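Cytokinin riboside 5'-monophosphate phosphoribohydrolase (PDB 5ZBL) is an alpha/beta protein of the SLOG clan, built as a dimer on a Rossmann-like fold in which helices cover a parallel beta sheet. Local coordinates at residues L141-G146 and L172-D177; Q11-F16 and G109-P114; A30-A35 and M55-D60; G49-L54 and G83-T88. All blocks are in the same frame, centred on the assembly; numbering follows the deposited sequence.

Interactions 1 and 2 pair strands of one parallel sheet, and their chemistry differs with their place in it. Interaction 2 lies at the centre of the chain and is almost wholly buried, joining two inner strands by backbone hydrogen bonds and apolar side chains. Interaction 1 repeats strand pairing at the sheet border, where two carboxylates meet a bound 1,2-ethanediol; the two meet because strands 110-112 and 139-142 are neighbours. Interaction 3 has no hydrogen bonds, only alanines set against larger side chains of two helices, and Met113 of interaction 2 packs beneath it. Interaction 4 shares helix 53-64 with interaction 3 but joins loops nearer the surface, through one backbone bond and a lysine-lined edge.

Interaction 1 of 4, residues L141-G146 and L172-D177; sequences LYDVDG and LIVESD. With EDO (1,2-ethanediol), chain E.
One edge of the parallel sheet is formed where strand 139-142 pairs with strand 173-175, with Leu141 beside Val174 and Tyr142 beside Glu175. Leu141 uses both its polar backbone atoms: its N donates to Ile173 O at 2.8 Å, and its O accepts from Glu175 N at 3.0 Å. Asp143 N then reaches Glu175 O at 2.7 Å, as the chain leaves the strand through an inverse gamma turn centred on Asp143. On the face that carries Leu141 and Val174, Leu141 CD1 lies 4.0 Å from Leu172 CD2, the two leucine side chains crossing at about a right angle. Leu152 packs on Leu141, Leu172 and Val174 from helix 149-160, which belongs to one of the helical layers of this Rossmann-like fold. Helices 25-40 and 178-186 cover the face that carries Tyr142. With CG anti to the backbone N (chi1 -174°), the Tyr142 ring leans toward the end of the second strand and brings CE1 to 3.5 Å from Ser176 O. Val144 CG2 sits over one face of that ring near its rim, while Tyr142 OH is hydrogen-bonded to Ala30 O. The carboxylate of Asp143 is fixed by Trp148 N and Gln149 NE2. A 1,2-ethanediol, probably picked up from the crystallisation solution, spans the two segments: its O2 donates to Asp143 OD2 at 2.6 Å, and its O1 to Glu175 OE2 at 2.9 Å.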
# COMPACT_ATOMS: atom_id res chain seq x y z
N LEU A 141 10.80 -9.91 -2.06
CA LEU A 141 9.52 -10.58 -2.17
C LEU A 141 9.76 -12.09 -2.08
O LEU A 141 10.44 -12.67 -2.91
CB LEU A 141 8.85 -10.22 -3.49
CG LEU A 141 8.69 -8.75 -3.83
CD1 LEU A 141 7.94 -8.65 -5.15
CD2 LEU A 141 7.97 -8.02 -2.72
N TYR A 142 9.24 -12.70 -1.03
CA TYR A 142 9.38 -14.12 -0.81
C TYR A 142 8.28 -14.78 -1.64
O TYR A 142 7.10 -14.83 -1.23
CB TYR A 142 9.28 -14.44 0.70
CG TYR A 142 9.54 -15.87 1.17
CD1 TYR A 142 10.48 -16.68 0.54
CD2 TYR A 142 8.86 -16.38 2.27
CE1 TYR A 142 10.73 -17.95 1.00
CE2 TYR A 142 9.11 -17.65 2.75
CZ TYR A 142 10.04 -18.45 2.10
OH TYR A 142 10.30 -19.76 2.55
N ASP A 143 8.69 -15.33 -2.79
CA ASP A 143 7.76 -15.74 -3.83
C ASP A 143 7.22 -17.19 -3.67
O ASP A 143 7.33 -18.02 -4.56
CB ASP A 143 8.43 -15.51 -5.18
CG ASP A 143 7.46 -15.45 -6.34
OD1 ASP A 143 6.28 -15.03 -6.15
OD2 ASP A 143 7.92 -15.77 -7.46
N VAL A 144 6.60 -17.46 -2.54
CA VAL A 144 6.12 -18.80 -2.21
C VAL A 144 5.03 -19.16 -3.20
O VAL A 144 3.99 -18.50 -3.19
CB VAL A 144 5.52 -18.89 -0.80
CG1 VAL A 144 4.95 -20.26 -0.54
CG2 VAL A 144 6.57 -18.59 0.25
N ASP A 145 5.28 -20.18 -4.04
CA ASP A 145 4.35 -20.69 -5.07
C ASP A 145 3.97 -19.64 -6.16
O ASP A 145 2.83 -19.58 -6.66
CB ASP A 145 3.13 -21.29 -4.38
CG ASP A 145 2.24 -22.09 -5.33
OD1 ASP A 145 2.78 -22.85 -6.20
OD2 ASP A 145 0.99 -21.97 -5.21
N GLY A 146 4.94 -18.81 -6.52
CA GLY A 146 4.75 -17.70 -7.43
C GLY A 146 3.70 -16.68 -6.96
O GLY A 146 3.09 -16.03 -7.79
N LEU A 172 15.05 -4.90 -6.96
CA LEU A 172 14.09 -5.62 -6.15
C LEU A 172 14.47 -7.10 -6.06
O LEU A 172 14.61 -7.75 -7.08
CB LEU A 172 12.72 -5.48 -6.84
CG LEU A 172 11.59 -6.28 -6.22
CD1 LEU A 172 11.44 -5.88 -4.76
CD2 LEU A 172 10.32 -6.05 -7.02
N ILE A 173 14.61 -7.64 -4.85
CA ILE A 173 14.89 -9.08 -4.71
C ILE A 173 13.58 -9.84 -4.77
O ILE A 173 12.61 -9.47 -4.14
CB ILE A 173 15.64 -9.39 -3.40
CG1 ILE A 173 16.99 -8.64 -3.35
CG2 ILE A 173 15.91 -10.85 -3.27
CD1 ILE A 173 17.39 -8.29 -1.95
N VAL A 174 13.53 -10.87 -5.60
CA VAL A 174 12.37 -11.78 -5.71
C VAL A 174 12.85 -13.24 -5.66
O VAL A 174 13.54 -13.67 -6.55
CB VAL A 174 11.64 -11.57 -7.05
CG1 VAL A 174 10.40 -12.49 -7.15
CG2 VAL A 174 11.29 -10.09 -7.22
N GLU A 175 12.52 -14.01 -4.62
CA GLU A 175 12.99 -15.40 -4.57
C GLU A 175 11.97 -16.33 -3.91
O GLU A 175 11.31 -15.95 -3.01
CB GLU A 175 14.32 -15.50 -3.84
CG GLU A 175 15.53 -14.77 -4.44
CD GLU A 175 15.96 -15.15 -5.87
OE1 GLU A 175 16.70 -14.31 -6.45
OE2 GLU A 175 15.58 -16.21 -6.44
N SER A 176 11.83 -17.55 -4.42
CA SER A 176 10.99 -18.56 -3.80
C SER A 176 11.79 -19.31 -2.76
O SER A 176 11.21 -19.87 -1.83
CB SER A 176 10.47 -19.55 -4.84
OG SER A 176 11.58 -20.08 -5.56
N ASP A 177 13.12 -19.31 -2.90
CA ASP A 177 14.00 -20.09 -2.01
C ASP A 177 14.52 -19.18 -0.91
O ASP A 177 15.06 -18.08 -1.21
CB ASP A 177 15.17 -20.69 -2.78
CG ASP A 177 16.05 -21.57 -1.93
OD1 ASP A 177 15.67 -22.73 -1.64
OD2 ASP A 177 17.14 -21.13 -1.56
C1 EDO E . 12.51 -17.28 -8.44
O1 EDO E . 13.78 -16.66 -8.67
C2 EDO E . 11.52 -16.24 -7.89
O2 EDO E . 10.21 -16.45 -8.43

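Interaction 2 of 4, residues Q11-F16 and G109-P114; sequences QRVTVF and GFIAMP
Val13 begins the pairing of strand 12-16 with strand 110-112, its CA directing a C-H toward Gly109 O at 3.5 Å. Its CG2 meets the tip of Ile111, CD1, at 4.1 Å on the face of the sheet that Met185 and Leu181 of helix 178-186 cover. Thr14 N donates an almost straight bond to the same Gly109 O (2.8 Å, 176° at the hydrogen), and Thr14 O receives Ile111 N. The side chains of Thr14 and Phe110 point the same way and lie side by side, Thr14 CB 3.7 Å from Phe110 CD1, while Thr14 OG1 turns to the backbone O of Met103. This register, Thr14 with Phe110 and Val15 with Ile111, belongs to the middle of a Rossmann-like sheet, where strand 12-16 also bonds strand 44-47 along its other edge. Val15 puts CG1, anti to the backbone N (chi1 180°), 3.9 Å from Met113 CG, and the two side chains cross at a slant. Phe16 N donates to Ile111 O at 2.8 Å, and Phe16 O accepts from Met113 N. The ring of Phe16 reaches back along the sheet to Phe110: the planes are close to parallel (22° apart) but slid so far, with centroids separated by 5.8 Å, that they hardly overlap. Phe16 CZ nevertheless approaches Phe110 CD1 to 3.7 Å. Ala112 CB lies at the edge of the Phe16 ring, and Val126 of helix 117-130 packs on both aromatic side chains.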
# COMPACT_ATOMS: atom_id res chain seq x y z
N GLN A 11 21.24 -7.47 10.33
CA GLN A 11 21.04 -8.11 11.64
C GLN A 11 19.57 -8.36 11.95
O GLN A 11 19.22 -9.33 12.65
CB GLN A 11 21.72 -7.26 12.73
CG GLN A 11 23.16 -6.91 12.31
CD GLN A 11 24.06 -6.56 13.46
OE1 GLN A 11 23.70 -5.78 14.32
NE2 GLN A 11 25.27 -7.11 13.45
N ARG A 12 18.69 -7.51 11.41
CA ARG A 12 17.26 -7.72 11.56
C ARG A 12 16.59 -7.60 10.24
O ARG A 12 16.96 -6.76 9.41
CB ARG A 12 16.69 -6.71 12.52
CG ARG A 12 16.97 -7.04 13.98
CD ARG A 12 17.26 -5.80 14.78
NE ARG A 12 18.47 -5.16 14.25
CZ ARG A 12 18.76 -3.86 14.30
NH1 ARG A 12 17.92 -2.99 14.86
NH2 ARG A 12 19.91 -3.43 13.76
N VAL A 13 15.57 -8.42 10.05
CA VAL A 13 14.64 -8.22 8.95
C VAL A 13 13.25 -7.93 9.44
O VAL A 13 12.71 -8.64 10.34
CB VAL A 13 14.56 -9.40 7.97
CG1 VAL A 13 15.88 -9.53 7.20
CG2 VAL A 13 14.09 -10.69 8.67
N THR A 14 12.64 -6.93 8.80
CA THR A 14 11.27 -6.55 9.10
C THR A 14 10.43 -7.35 8.15
O THR A 14 10.66 -7.32 6.95
CB THR A 14 11.05 -5.04 8.91
OG1 THR A 14 11.82 -4.35 9.88
CG2 THR A 14 9.60 -4.64 9.11
N VAL A 15 9.49 -8.09 8.68
CA VAL A 15 8.69 -8.98 7.85
C VAL A 15 7.24 -8.57 7.76
O VAL A 15 6.60 -8.34 8.77
CB VAL A 15 8.81 -10.43 8.30
CG1 VAL A 15 7.96 -11.33 7.40
CG2 VAL A 15 10.27 -10.86 8.17
N PHE A 16 6.73 -8.44 6.54
CA PHE A 16 5.30 -8.13 6.34
C PHE A 16 4.63 -9.43 5.90
O PHE A 16 5.10 -10.06 4.92
CB PHE A 16 5.10 -7.09 5.24
CG PHE A 16 5.90 -5.83 5.40
CD1 PHE A 16 6.01 -5.19 6.62
CD2 PHE A 16 6.47 -5.21 4.28
CE1 PHE A 16 6.74 -4.01 6.76
CE2 PHE A 16 7.17 -4.00 4.41
CZ PHE A 16 7.32 -3.41 5.64
N GLY A 109 16.38 -4.48 6.71
CA GLY A 109 15.85 -4.91 5.42
C GLY A 109 14.41 -5.38 5.61
O GLY A 109 13.97 -5.57 6.75
N PHE A 110 13.72 -5.58 4.48
CA PHE A 110 12.29 -5.85 4.43
C PHE A 110 12.03 -7.10 3.60
O PHE A 110 12.62 -7.25 2.52
CB PHE A 110 11.58 -4.67 3.78
CG PHE A 110 11.71 -3.39 4.54
CD1 PHE A 110 10.99 -3.18 5.71
CD2 PHE A 110 12.55 -2.38 4.09
CE1 PHE A 110 11.13 -2.00 6.43
CE2 PHE A 110 12.69 -1.18 4.80
CZ PHE A 110 12.00 -1.01 5.97
N ILE A 111 11.16 -7.98 4.11
CA ILE A 111 10.65 -9.12 3.38
C ILE A 111 9.12 -9.06 3.40
O ILE A 111 8.50 -8.86 4.45
CB ILE A 111 11.09 -10.42 4.02
CG1 ILE A 111 12.63 -10.53 4.02
CG2 ILE A 111 10.58 -11.65 3.27
CD1 ILE A 111 13.11 -11.71 4.87
N ALA A 112 8.51 -9.24 2.23
CA ALA A 112 7.09 -9.34 2.13
C ALA A 112 6.80 -10.80 1.74
O ALA A 112 7.29 -11.29 0.70
CB ALA A 112 6.52 -8.33 1.14
N MET A 113 6.08 -11.47 2.63
CA MET A 113 5.62 -12.82 2.43
C MET A 113 4.17 -12.72 1.96
O MET A 113 3.56 -11.66 2.03
CB MET A 113 5.69 -13.61 3.74
CG MET A 113 7.06 -13.62 4.43
SD MET A 113 7.30 -15.04 5.55
CE MET A 113 5.78 -15.06 6.48
N PRO A 114 3.58 -13.84 1.53
CA PRO A 114 2.17 -13.79 1.22
C PRO A 114 1.34 -13.15 2.32
O PRO A 114 1.64 -13.28 3.51
CB PRO A 114 1.80 -15.26 1.08
CG PRO A 114 3.07 -15.86 0.53
CD PRO A 114 4.16 -15.17 1.28

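Interaction 3 of 4, residues A30-A35 and M55-D60; sequences AAQTLA and MGIVAD
Ala31 and Val58 mark the nearest backbone approach, 5.6 Å between CA atoms, of two helix segments whose axes come within 8.6 Å and cross at -29°. Helix 25-40 links strand 12-16 to strand 44-47, and helix 53-64 leads on from there to strand 69-74, making this the helix-to-helix packing of two successive beta-alpha-beta units of the Rossmann-like fold. No hydrogen bond joins the segments; the close fit comes from alanines. Ala31 points its methyl at the neighbouring helix, where CB touches Ile57 CG2 at 3.9 Å and also faces Val58 CB. Ile57 offers the branch anti to its backbone N, and this one methyl serves two partners. Gln32 crosses it at a slant with an extended chain, setting both its aliphatic CG and its amide OE1 4.0 Å from Ile57 CG2, while the same side chain also packs on Ala61. Below, toward the sheet, Val58 rests on Leu45 of strand 44-47, and Met113 presses its CE against Ala31 and Val58. One turn further along, Ala35 CB meets the backbone of the second helix, 4.2 Å from Val58 O.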
# COMPACT_ATOMS: atom_id res chain seq x y z
N ALA A 30 6.67 -22.57 4.44
CA ALA A 30 7.62 -21.66 3.80
C ALA A 30 8.03 -20.60 4.77
O ALA A 30 9.16 -20.18 4.71
CB ALA A 30 7.02 -21.01 2.56
N ALA A 31 7.14 -20.22 5.69
CA ALA A 31 7.47 -19.22 6.70
C ALA A 31 8.46 -19.78 7.72
O ALA A 31 9.42 -19.11 8.12
CB ALA A 31 6.21 -18.68 7.37
N GLN A 32 8.20 -21.00 8.14
CA GLN A 32 9.10 -21.72 9.06
C GLN A 32 10.47 -21.96 8.52
O GLN A 32 11.45 -21.79 9.25
CB GLN A 32 8.48 -23.05 9.45
CG GLN A 32 7.31 -22.83 10.39
CD GLN A 32 6.36 -24.00 10.44
OE1 GLN A 32 5.36 -23.91 11.14
NE2 GLN A 32 6.63 -25.08 9.69
N THR A 33 10.57 -22.33 7.24
CA THR A 33 11.88 -22.53 6.61
C THR A 33 12.62 -21.22 6.51
O THR A 33 13.85 -21.17 6.64
CB THR A 33 11.76 -23.16 5.19
OG1 THR A 33 10.74 -24.14 5.20
CG2 THR A 33 13.02 -23.89 4.85
N LEU A 34 11.86 -20.15 6.26
CA LEU A 34 12.46 -18.82 6.16
C LEU A 34 13.03 -18.37 7.53
O LEU A 34 14.20 -17.93 7.63
CB LEU A 34 11.42 -17.85 5.59
CG LEU A 34 11.88 -16.40 5.45
CD1 LEU A 34 13.16 -16.25 4.60
CD2 LEU A 34 10.72 -15.58 4.89
N ALA A 35 12.21 -18.48 8.57
CA ALA A 35 12.62 -18.21 9.94
C ALA A 35 13.90 -18.94 10.40
O ALA A 35 14.78 -18.35 11.02
CB ALA A 35 11.47 -18.56 10.88
N MET A 55 1.73 -14.23 10.44
CA MET A 55 2.33 -13.39 11.47
C MET A 55 2.67 -14.25 12.69
O MET A 55 3.83 -14.31 13.07
CB MET A 55 1.43 -12.21 11.84
CG MET A 55 1.62 -10.98 10.95
SD MET A 55 0.53 -9.59 11.43
CE MET A 55 1.77 -8.60 12.25
N GLY A 56 1.69 -14.98 13.23
CA GLY A 56 1.91 -15.91 14.36
C GLY A 56 2.94 -17.01 14.04
O GLY A 56 3.87 -17.26 14.80
N ILE A 57 2.81 -17.60 12.85
CA ILE A 57 3.72 -18.64 12.45
C ILE A 57 5.18 -18.16 12.39
O ILE A 57 6.06 -18.86 12.89
CB ILE A 57 3.36 -19.16 11.06
CG1 ILE A 57 1.99 -19.86 11.06
CG2 ILE A 57 4.44 -20.08 10.56
CD1 ILE A 57 1.85 -21.05 11.98
N VAL A 58 5.43 -17.03 11.73
CA VAL A 58 6.82 -16.57 11.54
C VAL A 58 7.47 -16.13 12.89
O VAL A 58 8.64 -16.39 13.14
CB VAL A 58 6.95 -15.49 10.40
CG1 VAL A 58 6.44 -14.13 10.83
CG2 VAL A 58 8.39 -15.35 9.92
N ALA A 59 6.70 -15.48 13.75
CA ALA A 59 7.10 -15.07 15.09
C ALA A 59 7.50 -16.32 15.88
O ALA A 59 8.62 -16.38 16.37
CB ALA A 59 5.97 -14.33 15.79
N ASP A 60 6.60 -17.30 15.93
CA ASP A 60 6.84 -18.59 16.62
C ASP A 60 8.03 -19.35 16.11
O ASP A 60 8.68 -20.04 16.90
CB ASP A 60 5.63 -19.53 16.46
CG ASP A 60 4.43 -19.12 17.34
OD1 ASP A 60 4.57 -18.20 18.19
OD2 ASP A 60 3.36 -19.73 17.19

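Interaction 4 of 4, residues G49-L54 and G83-T88; sequences GGKVGL and GHEKLT
Gly49 O is met by three atoms of the loop 83-88: it accepts a hydrogen bond from His84 N (2.8 Å, 151° at the hydrogen), and Gly83 CA and His84 CB each come to 3.5 Å. The segment 49-54 runs from the glycine-rich turn after strand 44-47 into the start of helix 53-64, and the spacing of Gly48, Gly50 and Gly53 is consistent with a Rossmann-type GxGxxG pattern. Gly49 has a positive phi (82°), a backbone shape that favours glycine. Next in the chain, Gly50 O lies at the edge of the His84 ring, 3.6 Å from His84 CB, and is hydrogen-bonded to Tyr47 OH. Lys51 lies across the start of the second segment: its CB approaches His84 ND1 at 3.9 Å, a ring nitrogen buried here without a polar partner. From that point the lysine chain runs fully extended past the Gly83 carbonyl, with Lys51 CD 3.6 Å from Gly83 O, and delivers NZ to the backbone O of Glu81. The carboxylate of Glu85 is nearby but beyond salt-bridge range, so any attraction to the ammonium group is probably modest. Asp60 and Leu63 of helix 53-64 pack against His84. Leu87 folds back within its own loop, placing CD2 3.4 Å above the His84 ring plane, offset toward the rim, while its other methyl, CD1, touches Gly49 CA at 4.4 Å.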
# COMPACT_ATOMS: atom_id res chain seq x y z
N GLY A 49 3.71 -7.76 15.30
CA GLY A 49 3.25 -8.22 16.64
C GLY A 49 2.02 -9.14 16.83
O GLY A 49 1.54 -9.36 17.97
N GLY A 50 1.52 -9.71 15.74
CA GLY A 50 0.30 -10.48 15.80
C GLY A 50 0.59 -11.92 16.20
O GLY A 50 1.74 -12.38 16.14
N LYS A 51 -0.47 -12.62 16.56
CA LYS A 51 -0.40 -14.01 16.92
C LYS A 51 -1.24 -14.91 16.00
O LYS A 51 -1.36 -16.07 16.26
CB LYS A 51 -0.80 -14.19 18.38
CG LYS A 51 -2.20 -13.69 18.73
CD LYS A 51 -2.56 -13.94 20.19
CE LYS A 51 -3.99 -13.52 20.47
NZ LYS A 51 -4.17 -13.34 21.93
N VAL A 52 -1.81 -14.41 14.93
CA VAL A 52 -2.60 -15.27 14.04
C VAL A 52 -2.04 -15.18 12.62
O VAL A 52 -1.27 -14.25 12.26
CB VAL A 52 -4.11 -14.95 14.04
CG1 VAL A 52 -4.74 -15.41 15.34
CG2 VAL A 52 -4.38 -13.48 13.78
N GLY A 53 -2.41 -16.18 11.85
CA GLY A 53 -1.93 -16.35 10.52
C GLY A 53 -0.43 -16.52 10.47
O GLY A 53 0.17 -17.01 11.41
N LEU A 54 0.14 -16.10 9.36
CA LEU A 54 1.55 -16.26 9.10
C LEU A 54 2.35 -15.32 9.97
O LEU A 54 3.51 -15.57 10.20
CB LEU A 54 1.84 -15.96 7.63
CG LEU A 54 1.13 -16.82 6.57
CD1 LEU A 54 1.69 -16.39 5.23
CD2 LEU A 54 1.27 -18.36 6.77
N GLY A 83 -2.26 -9.00 20.30
CA GLY A 83 -0.82 -8.99 20.48
C GLY A 83 -0.29 -10.34 20.87
O GLY A 83 -0.92 -11.08 21.58
N HIS A 84 0.89 -10.68 20.37
CA HIS A 84 1.55 -11.93 20.74
C HIS A 84 2.23 -11.81 22.13
O HIS A 84 2.88 -10.81 22.42
CB HIS A 84 2.58 -12.22 19.68
CG HIS A 84 3.22 -13.56 19.78
ND1 HIS A 84 3.09 -14.52 18.81
CD2 HIS A 84 4.06 -14.06 20.71
CE1 HIS A 84 3.83 -15.56 19.13
NE2 HIS A 84 4.43 -15.30 20.28
N GLU A 85 2.12 -12.86 22.93
CA GLU A 85 2.38 -12.80 24.39
C GLU A 85 3.70 -13.38 24.85
O GLU A 85 3.97 -13.38 26.04
CB GLU A 85 1.24 -13.50 25.14
CG GLU A 85 -0.14 -13.11 24.63
CD GLU A 85 -1.26 -13.35 25.63
OE1 GLU A 85 -1.14 -14.27 26.46
OE2 GLU A 85 -2.25 -12.59 25.59
N LYS A 86 4.51 -13.88 23.93
CA LYS A 86 5.81 -14.47 24.24
C LYS A 86 6.96 -14.05 23.33
O LYS A 86 7.92 -14.78 23.16
CB LYS A 86 5.69 -16.00 24.27
CG LYS A 86 4.43 -16.53 24.96
CD LYS A 86 4.40 -18.05 25.05
CE LYS A 86 3.60 -18.53 26.26
NZ LYS A 86 4.36 -18.27 27.52
N LEU A 87 6.88 -12.84 22.78
CA LEU A 87 7.98 -12.20 22.05
C LEU A 87 9.09 -11.73 22.96
O LEU A 87 8.86 -11.40 24.13
CB LEU A 87 7.50 -11.00 21.25
CG LEU A 87 6.30 -11.24 20.34
CD1 LEU A 87 5.81 -9.90 19.79
CD2 LEU A 87 6.64 -12.27 19.27
N THR A 88 10.29 -11.65 22.40
CA THR A 88 11.42 -11.01 23.08
C THR A 88 11.03 -9.61 23.57
O THR A 88 11.37 -9.20 24.67
CB THR A 88 12.62 -10.88 22.11
OG1 THR A 88 12.78 -12.10 21.35
CG2 THR A 88 13.92 -10.48 22.85